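Local coordinates for glycoside hydrolase family protein (Novosphingobium sp. PP1Y, PDB 6Q2F) that probably acts as an alpha-L-rhamnosidase, hydrolysing alpha-linked L-rhamnose from rhamnose-bearing glycosides, at residues A[294-299]-A[321-326]; A[1009-1014]-A[1130-1135]; A[1029-1034]-A[1092-1097]. All coordinates share one frame; numbering follows the deposited sequence.

Interaction 1: A[294-299]-A[321-326]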
loop_
_atom_site.group_PDB
_atom_site.type_symbol
_atom_site.label_atom_id
_atom_site.label_comp_id
_atom_site.label_asym_id
_atom_site.label_seq_id
_atom_site.Cartn_x
_atom_site.Cartn_y
_atom_site.Cartn_z
ATOM N N LEU A 294 -17.788 7.074 28.914
ATOM C CA LEU A 294 -17.698 7.427 30.320
ATOM C C LEU A 294 -18.848 8.370 30.640
ATOM O O LEU A 294 -18.942 9.454 30.047
ATOM C CB LEU A 294 -16.354 8.095 30.608
ATOM C CG LEU A 294 -16.004 8.636 31.996
ATOM C CD1 LEU A 294 -15.967 7.510 33.015
ATOM C CD2 LEU A 294 -14.702 9.417 31.995
ATOM N N GLU A 295 -19.657 7.993 31.622
ATOM C CA GLU A 295 -20.777 8.803 32.058
ATOM C C GLU A 295 -20.700 8.987 33.549
ATOM O O GLU A 295 -20.052 8.235 34.238
ATOM C CB GLU A 295 -22.113 8.171 31.712
ATOM C CG GLU A 295 -22.121 7.159 30.591
ATOM C CD GLU A 295 -23.510 6.937 30.028
ATOM O OE1 GLU A 295 -24.026 5.825 30.116
ATOM O OE2 GLU A 295 -24.091 7.880 29.494
ATOM N N SER A 296 -21.364 10.011 34.037
ATOM C CA SER A 296 -21.380 10.313 35.463
ATOM C C SER A 296 -22.825 10.450 35.922
ATOM O O SER A 296 -23.573 11.279 35.390
ATOM C CB SER A 296 -20.593 11.589 35.761
ATOM O OG SER A 296 -21.148 12.697 35.079
ATOM N N SER A 297 -23.213 9.636 36.905
ATOM C CA SER A 297 -24.541 9.710 37.510
ATOM C C SER A 297 -24.478 10.671 38.688
ATOM O O SER A 297 -23.941 10.341 39.749
ATOM C CB SER A 297 -25.013 8.332 37.959
ATOM O OG SER A 297 -24.398 7.297 37.195
ATOM N N GLN A 298 -25.020 11.871 38.504
ATOM C CA GLN A 298 -25.167 12.769 39.641
ATOM C C GLN A 298 -26.131 12.182 40.664
ATOM O O GLN A 298 -25.867 12.215 41.872
ATOM C CB GLN A 298 -25.633 14.146 39.167
ATOM C CG GLN A 298 -24.558 15.221 39.211
ATOM C CD GLN A 298 -24.183 15.602 40.630
ATOM O OE1 GLN A 298 -24.855 15.215 41.583
ATOM N NE2 GLN A 298 -23.104 16.361 40.775
ATOM N N ASP A 299 -27.229 11.617 40.191
ATOM C CA ASP A 299 -28.247 11.012 41.040
ATOM C C ASP A 299 -28.258 9.519 41.118
ATOM O O ASP A 299 -28.936 8.968 41.947
ATOM C CB ASP A 299 -29.614 11.412 40.516
ATOM C CG ASP A 299 -29.903 12.849 40.762
ATOM O OD1 ASP A 299 -29.709 13.273 41.918
ATOM O OD2 ASP A 299 -30.310 13.548 39.805
ATOM N N ALA A 321 -12.585 18.246 31.509
ATOM C CA ALA A 321 -12.939 19.189 32.555
ATOM C C ALA A 321 -13.532 18.432 33.742
ATOM O O ALA A 321 -14.251 17.444 33.546
ATOM C CB ALA A 321 -13.934 20.224 32.023
ATOM N N PRO A 322 -13.267 18.866 34.976
ATOM C CA PRO A 322 -13.621 18.047 36.146
ATOM C C PRO A 322 -15.109 17.728 36.218
ATOM O O PRO A 322 -15.958 18.428 35.663
ATOM C CB PRO A 322 -13.187 18.913 37.335
ATOM C CG PRO A 322 -12.188 19.866 36.778
ATOM C CD PRO A 322 -12.607 20.124 35.359
ATOM N N VAL A 323 -15.413 16.642 36.925
ATOM C CA VAL A 323 -16.781 16.181 37.132
ATOM C C VAL A 323 -16.954 15.798 38.596
ATOM O O VAL A 323 -16.158 15.021 39.132
ATOM C CB VAL A 323 -17.110 14.982 36.227
ATOM C CG1 VAL A 323 -18.456 14.399 36.599
ATOM C CG2 VAL A 323 -17.079 15.399 34.770
ATOM N N GLU A 324 -17.998 16.289 39.246
ATOM C CA GLU A 324 -18.233 15.902 40.624
ATOM C C GLU A 324 -19.446 15.005 40.629
ATOM O O GLU A 324 -20.525 15.396 40.248
ATOM C CB GLU A 324 -18.418 17.124 41.501
ATOM C CG GLU A 324 -18.659 16.786 42.948
ATOM C CD GLU A 324 -17.998 17.737 43.895
ATOM O OE1 GLU A 324 -17.759 18.888 43.530
ATOM O OE2 GLU A 324 -17.705 17.329 45.017
ATOM N N ALA A 325 -19.244 13.784 41.060
ATOM C CA ALA A 325 -20.286 12.770 41.106
ATOM C C ALA A 325 -19.864 11.684 42.077
ATOM O O ALA A 325 -18.686 11.556 42.422
ATOM C CB ALA A 325 -20.566 12.178 39.719
ATOM N N ALA A 326 -20.852 10.915 42.529
ATOM C CA ALA A 326 -20.622 9.726 43.330
ATOM C C ALA A 326 -20.854 8.453 42.537
ATOM O O ALA A 326 -20.729 7.356 43.094
ATOM C CB ALA A 326 -21.519 9.734 44.571
#
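S296 and V323 meet between two strands that do not pair: the axes of 294-297 and 322-325 come no nearer than 7.2 Å and their directions differ by 43°, so side chains make most of the contact. S296 starts its side chain toward the other segment, and its OG lies 3.5 Å from V323 CG1. That methyl is carried to the serine because it stands anti to the valine N (chi1 172°). Beside it, A325 adds one methyl, its CB 4.0 Å from S296 CB and 3.8 Å from S297 O. At the solvent-exposed end of the contact, Q298 starts away from the partner, but its chain bends at chi2 and brings the amide back until NE2 is 2.8 Å from E324 O; the angle is poor, so this counts as a close polar approach and not as a hydrogen bond. Strand 293-297 belongs to a six-stranded antiparallel sheet and strand 316-325 to a four-stranded one, the two layers of a beta sandwich. After the corner at A326 the chain crosses layers and continues as strand 327-331, which pairs with 293-297; F328 from that strand and I306 from strand 303-308 both touch S296 and V323.

Interaction 2: A[1009-1014]-A[1130-1135]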
loop_
_atom_site.group_PDB
_atom_site.type_symbol
_atom_site.label_atom_id
_atom_site.label_comp_id
_atom_site.label_asym_id
_atom_site.label_seq_id
_atom_site.Cartn_x
_atom_site.Cartn_y
_atom_site.Cartn_z
ATOM N N ALA A 1009 -22.427 -28.973 -35.537
ATOM C CA ALA A 1009 -23.242 -28.449 -36.627
ATOM C C ALA A 1009 -23.330 -26.936 -36.551
ATOM O O ALA A 1009 -23.499 -26.266 -37.574
ATOM C CB ALA A 1009 -24.645 -29.047 -36.577
ATOM N N ARG A 1010 -23.155 -26.391 -35.355
ATOM C CA ARG A 1010 -23.331 -24.976 -35.094
ATOM C C ARG A 1010 -22.440 -24.596 -33.923
ATOM O O ARG A 1010 -22.342 -25.350 -32.951
ATOM C CB ARG A 1010 -24.796 -24.692 -34.764
ATOM C CG ARG A 1010 -25.278 -23.295 -35.045
ATOM C CD ARG A 1010 -26.690 -23.322 -35.670
ATOM N NE ARG A 1010 -26.903 -24.525 -36.492
ATOM C CZ ARG A 1010 -26.530 -24.670 -37.776
ATOM N NH1 ARG A 1010 -25.935 -23.665 -38.434
ATOM N NH2 ARG A 1010 -26.790 -25.802 -38.429
ATOM N N LEU A 1011 -21.806 -23.427 -34.011
ATOM C CA LEU A 1011 -21.073 -22.913 -32.865
ATOM C C LEU A 1011 -22.028 -22.829 -31.687
ATOM O O LEU A 1011 -23.137 -22.303 -31.818
ATOM C CB LEU A 1011 -20.490 -21.533 -33.178
ATOM C CG LEU A 1011 -19.145 -21.394 -33.889
ATOM C CD1 LEU A 1011 -18.777 -19.942 -34.162
ATOM C CD2 LEU A 1011 -18.036 -22.106 -33.110
ATOM N N GLU A 1012 -21.616 -23.384 -30.553
ATOM C CA GLU A 1012 -22.417 -23.379 -29.336
ATOM C C GLU A 1012 -21.503 -23.200 -28.132
ATOM O O GLU A 1012 -20.347 -23.640 -28.156
ATOM C CB GLU A 1012 -23.213 -24.685 -29.170
ATOM C CG GLU A 1012 -24.246 -24.968 -30.264
ATOM C CD GLU A 1012 -25.504 -24.119 -30.118
ATOM O OE1 GLU A 1012 -26.214 -23.917 -31.129
ATOM O OE2 GLU A 1012 -25.783 -23.658 -28.985
ATOM N N PRO A 1013 -21.986 -22.557 -27.067
ATOM C CA PRO A 1013 -21.187 -22.492 -25.835
ATOM C C PRO A 1013 -20.957 -23.902 -25.320
ATOM O O PRO A 1013 -21.906 -24.647 -25.077
ATOM C CB PRO A 1013 -22.055 -21.660 -24.876
ATOM C CG PRO A 1013 -23.116 -21.030 -25.727
ATOM C CD PRO A 1013 -23.315 -21.948 -26.902
ATOM N N LEU A 1014 -19.677 -24.276 -25.184
ATOM C CA LEU A 1014 -19.339 -25.635 -24.764
ATOM C C LEU A 1014 -19.935 -25.966 -23.404
ATOM O O LEU A 1014 -20.318 -27.113 -23.162
ATOM C CB LEU A 1014 -17.822 -25.825 -24.732
ATOM C CG LEU A 1014 -17.121 -25.561 -26.070
ATOM C CD1 LEU A 1014 -15.631 -25.856 -25.998
ATOM C CD2 LEU A 1014 -17.779 -26.371 -27.175
ATOM N N SER A 1130 -17.894 -20.877 -22.327
ATOM C CA SER A 1130 -16.686 -21.561 -22.758
ATOM C C SER A 1130 -16.662 -21.739 -24.275
ATOM O O SER A 1130 -17.696 -22.005 -24.900
ATOM C CB SER A 1130 -16.585 -22.932 -22.074
ATOM O OG SER A 1130 -15.346 -23.534 -22.376
ATOM N N GLY A 1131 -15.469 -21.605 -24.856
ATOM C CA GLY A 1131 -15.231 -21.913 -26.253
ATOM C C GLY A 1131 -15.474 -20.747 -27.187
ATOM O O GLY A 1131 -15.545 -19.572 -26.794
ATOM N N LEU A 1132 -15.580 -21.097 -28.470
ATOM C CA LEU A 1132 -15.833 -20.134 -29.540
ATOM C C LEU A 1132 -17.345 -20.015 -29.692
ATOM O O LEU A 1132 -17.981 -20.852 -30.331
ATOM C CB LEU A 1132 -15.185 -20.588 -30.845
ATOM C CG LEU A 1132 -15.343 -19.650 -32.064
ATOM C CD1 LEU A 1132 -14.863 -18.228 -31.737
ATOM C CD2 LEU A 1132 -14.585 -20.178 -33.262
ATOM N N ILE A 1133 -17.928 -18.978 -29.098
ATOM C CA ILE A 1133 -19.377 -18.842 -29.114
ATOM C C ILE A 1133 -19.866 -18.099 -30.364
ATOM O O ILE A 1133 -20.944 -18.394 -30.878
ATOM C CB ILE A 1133 -19.822 -18.148 -27.817
ATOM C CG1 ILE A 1133 -19.515 -19.040 -26.611
ATOM C CG2 ILE A 1133 -21.296 -17.771 -27.863
ATOM C CD1 ILE A 1133 -19.586 -18.314 -25.279
ATOM N N GLY A 1134 -19.096 -17.138 -30.863
ATOM C CA GLY A 1134 -19.487 -16.389 -32.041
ATOM C C GLY A 1134 -20.564 -15.330 -31.862
ATOM O O GLY A 1134 -20.833 -14.882 -30.743
ATOM N N PRO A 1135 -21.186 -14.906 -32.979
ATOM C CA PRO A 1135 -20.910 -15.404 -34.331
ATOM C C PRO A 1135 -19.553 -14.933 -34.865
ATOM O O PRO A 1135 -19.032 -13.888 -34.442
ATOM C CB PRO A 1135 -22.060 -14.817 -35.154
ATOM C CG PRO A 1135 -22.351 -13.512 -34.472
ATOM C CD PRO A 1135 -22.079 -13.735 -32.994
HETATM O O HOH W 1 -23.197 -19.865 -30.045
HETATM O O HOH W 2 -18.400 -23.491 -29.651
#
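The S1130 peptide carbonyl is the flat group engaged here: the N-H of L1014 reaches its oxygen from above the carbonyl plane, 37° out of it, with L1014 N 3.0 Å from S1130 O. P1013 CA also lies 3.6 Å from S1130 O, a van der Waals contact. The puckered P1013 ring sets its CB 4.0 Å from I1133 CG1. L1011 carries the apolar part. Its CG stands anti to its own carbonyl carbon (chi1 -85°), which directs L1011 CD2 onto L1132, 3.8 Å from L1132 CG. The touching parts run 169° apart, yet the loop forms no ladder with the strand; two waters fill in, one donating to L1011 O and I1133 O, the other to E1012 O and L1132 O. In this beta sandwich, consistent with a galactose-binding-like domain, the loop follows strand 1005-1008 of the six-stranded sheet and lies along strand 1131-1140 of the four-stranded one, where a classic beta bulge sets I1133 and G1134 opposite R1053. Cutting L1011 back to an alanine here is likely to open a gap against L1132, since both delta methyls that meet its CG would be gone. At G1131 a side chain would collide with L1014, since a CB placed there would sit 2.7 Å from L1014 CG; as built, L1014 CD1 packs against G1131 CA at 4.0 Å.

Interaction 3: A[1029-1034]-A[1092-1097]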
loop_
_atom_site.group_PDB
_atom_site.type_symbol
_atom_site.label_atom_id
_atom_site.label_comp_id
_atom_site.label_asym_id
_atom_site.label_seq_id
_atom_site.Cartn_x
_atom_site.Cartn_y
_atom_site.Cartn_z
ATOM N N ALA A 1029 -9.272 -25.640 -26.672
ATOM C CA ALA A 1029 -10.060 -26.286 -27.715
ATOM C C ALA A 1029 -9.690 -25.664 -29.058
ATOM O O ALA A 1029 -9.688 -24.435 -29.198
ATOM C CB ALA A 1029 -11.555 -26.134 -27.446
ATOM N N THR A 1030 -9.373 -26.510 -30.039
ATOM C CA THR A 1030 -8.909 -26.054 -31.347
ATOM C C THR A 1030 -10.042 -26.186 -32.363
ATOM O O THR A 1030 -10.454 -27.302 -32.710
ATOM C CB THR A 1030 -7.679 -26.847 -31.786
ATOM O OG1 THR A 1030 -6.606 -26.604 -30.869
ATOM C CG2 THR A 1030 -7.240 -26.430 -33.185
ATOM N N TYR A 1031 -10.546 -25.050 -32.832
ATOM C CA TYR A 1031 -11.615 -25.026 -33.817
ATOM C C TYR A 1031 -11.031 -24.919 -35.218
ATOM O O TYR A 1031 -10.089 -24.160 -35.457
ATOM C CB TYR A 1031 -12.562 -23.858 -33.567
ATOM C CG TYR A 1031 -13.433 -23.957 -32.334
ATOM C CD1 TYR A 1031 -12.897 -23.788 -31.050
ATOM C CD2 TYR A 1031 -14.806 -24.150 -32.449
ATOM C CE1 TYR A 1031 -13.705 -23.855 -29.917
ATOM C CE2 TYR A 1031 -15.616 -24.203 -31.321
ATOM C CZ TYR A 1031 -15.061 -24.056 -30.059
ATOM O OH TYR A 1031 -15.859 -24.102 -28.943
ATOM N N SER A 1032 -11.637 -25.648 -36.149
ATOM C CA SER A 1032 -11.078 -25.915 -37.468
ATOM C C SER A 1032 -12.181 -25.776 -38.497
ATOM O O SER A 1032 -13.308 -26.225 -38.263
ATOM C CB SER A 1032 -10.486 -27.333 -37.543
ATOM O OG SER A 1032 -9.982 -27.622 -38.831
ATOM N N ARG A 1033 -11.839 -25.197 -39.647
ATOM C CA ARG A 1033 -12.807 -24.874 -40.688
ATOM C C ARG A 1033 -12.047 -24.289 -41.870
ATOM O O ARG A 1033 -10.922 -23.792 -41.717
ATOM C CB ARG A 1033 -13.826 -23.854 -40.158
ATOM C CG ARG A 1033 -15.078 -23.672 -40.962
ATOM C CD ARG A 1033 -15.757 -22.383 -40.508
ATOM N NE ARG A 1033 -17.096 -22.204 -41.061
ATOM C CZ ARG A 1033 -17.341 -21.934 -42.335
ATOM N NH1 ARG A 1033 -16.338 -21.837 -43.194
ATOM N NH2 ARG A 1033 -18.586 -21.768 -42.757
ATOM N N ASN A 1034 -12.671 -24.353 -43.046
ATOM C CA ASN A 1034 -12.256 -23.608 -44.230
ATOM C C ASN A 1034 -13.236 -22.475 -44.503
ATOM O O ASN A 1034 -14.365 -22.474 -44.009
ATOM C CB ASN A 1034 -12.181 -24.511 -45.467
ATOM C CG ASN A 1034 -11.078 -25.529 -45.364
ATOM O OD1 ASN A 1034 -9.959 -25.200 -44.966
ATOM N ND2 ASN A 1034 -11.382 -26.773 -45.686
ATOM N N ILE A 1092 -8.528 -21.954 -34.800
ATOM C CA ILE A 1092 -8.744 -21.021 -33.708
ATOM C C ILE A 1092 -8.571 -21.796 -32.415
ATOM O O ILE A 1092 -9.377 -22.684 -32.108
ATOM C CB ILE A 1092 -10.127 -20.370 -33.769
ATOM C CG1 ILE A 1092 -10.309 -19.668 -35.122
ATOM C CG2 ILE A 1092 -10.303 -19.426 -32.589
ATOM C CD1 ILE A 1092 -11.597 -18.890 -35.254
ATOM N N ARG A 1093 -7.513 -21.481 -31.662
ATOM C CA ARG A 1093 -7.227 -22.181 -30.425
ATOM C C ARG A 1093 -7.809 -21.347 -29.293
ATOM O O ARG A 1093 -7.313 -20.244 -29.006
ATOM C CB ARG A 1093 -5.725 -22.404 -30.279
ATOM C CG ARG A 1093 -5.210 -23.515 -31.199
ATOM C CD ARG A 1093 -3.692 -23.524 -31.338
ATOM N NE ARG A 1093 -3.014 -23.713 -30.058
ATOM C CZ ARG A 1093 -2.362 -22.754 -29.407
ATOM N NH1 ARG A 1093 -2.289 -21.519 -29.910
ATOM N NH2 ARG A 1093 -1.780 -23.032 -28.255
ATOM N N VAL A 1094 -8.902 -21.828 -28.699
ATOM C CA VAL A 1094 -9.586 -21.118 -27.625
ATOM C C VAL A 1094 -9.200 -21.741 -26.295
ATOM O O VAL A 1094 -9.328 -22.958 -26.108
ATOM C CB VAL A 1094 -11.111 -21.134 -27.787
ATOM C CG1 VAL A 1094 -11.736 -20.341 -26.643
ATOM C CG2 VAL A 1094 -11.512 -20.559 -29.139
ATOM N N ALA A 1095 -8.743 -20.903 -25.374
ATOM C CA ALA A 1095 -8.435 -21.292 -24.008
ATOM C C ALA A 1095 -9.469 -20.679 -23.074
ATOM O O ALA A 1095 -9.893 -19.531 -23.272
ATOM C CB ALA A 1095 -7.033 -20.813 -23.606
ATOM N N ASN A 1096 -9.869 -21.431 -22.051
ATOM C CA ASN A 1096 -10.733 -20.909 -20.998
ATOM C C ASN A 1096 -10.010 -21.074 -19.659
ATOM O O ASN A 1096 -8.823 -21.401 -19.621
ATOM C CB ASN A 1096 -12.091 -21.607 -21.011
ATOM C CG ASN A 1096 -11.974 -23.100 -20.789
ATOM O OD1 ASN A 1096 -10.887 -23.670 -20.923
ATOM N ND2 ASN A 1096 -13.095 -23.746 -20.465
ATOM N N THR A 1097 -10.731 -20.842 -18.562
ATOM C CA THR A 1097 -10.183 -20.999 -17.220
ATOM C C THR A 1097 -10.404 -22.427 -16.710
ATOM O O THR A 1097 -11.130 -23.228 -17.303
ATOM C CB THR A 1097 -10.827 -20.021 -16.239
ATOM O OG1 THR A 1097 -12.219 -20.337 -16.104
ATOM C CG2 THR A 1097 -10.654 -18.558 -16.698
#
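An antiparallel ladder in the interior of a six-stranded sheet joins A1029, T1030 and Y1031 to V1094, R1093 and I1092. The evidence is two hydrogen-bonded pairs flanking a non-hydrogen-bonded one, with strand axes 4.6 Å apart and directions 154° from each other. A1029 and V1094 exchange bonds, A1029 N to V1094 O at 2.7 Å and V1094 N to A1029 O at 2.8 Å. Y1031 and I1092 do the same, and the bond from Y1031 N to I1092 O, 2.7 Å long, is nearly straight at 172°. Between the pairs, T1030 CA makes a CH...O contact to I1092 O, and R1093 CA one to A1029 O. This strand pair belongs to a beta sandwich consistent with a galactose-binding-like domain, and A1029, Y1031, I1092 and V1094 all face the same side of the sheet. With CG of Y1031 beside its own N (chi1 -70°), the ring stands off the sheet into the space between the layers: its CD1 edge meets I1092 O in the ring plane at 3.8 Å, while V1094 CG2 approaches CD1 obliquely at 4.0 Å. Its hydroxyl accepts a hydrogen bond from L1132 N, tying the ring to the opposing sheet; W992 and V994 of strand 992-996 pack beside it. On the other face T1030 and R1093 run alongside each other, with T1030 OG1 3.4 Å from R1093 CG, so the threonine meets the aliphatic part of the arginine and not its charge. The arginine chain bends at chi3, and NH1 hydrogen-bonds Q1059 OE1 on strand 1057-1062, the next strand across the sheet.

Interaction 1 comes first along the chain; interaction 2 opens next, and both segments of interaction 3 fall between its two halves. Centres of interactions 2 and 3 are 10 Å apart, and the two touch directly, with a probable hydrogen bond between Y1031 and L1132 joining the two sheets of one sandwich. Interaction 1 lies about 75 Å and 78 Å, centre to centre, from interactions 2 and 3, on the opposite side of the chain's centre from interaction 3. Both regions nevertheless pair a six-stranded sheet of order 2-1-3-6-4-5 with a four-stranded one of order 1-4-2-3. The enzyme thus carries two beta sandwiches of matching topology, far apart.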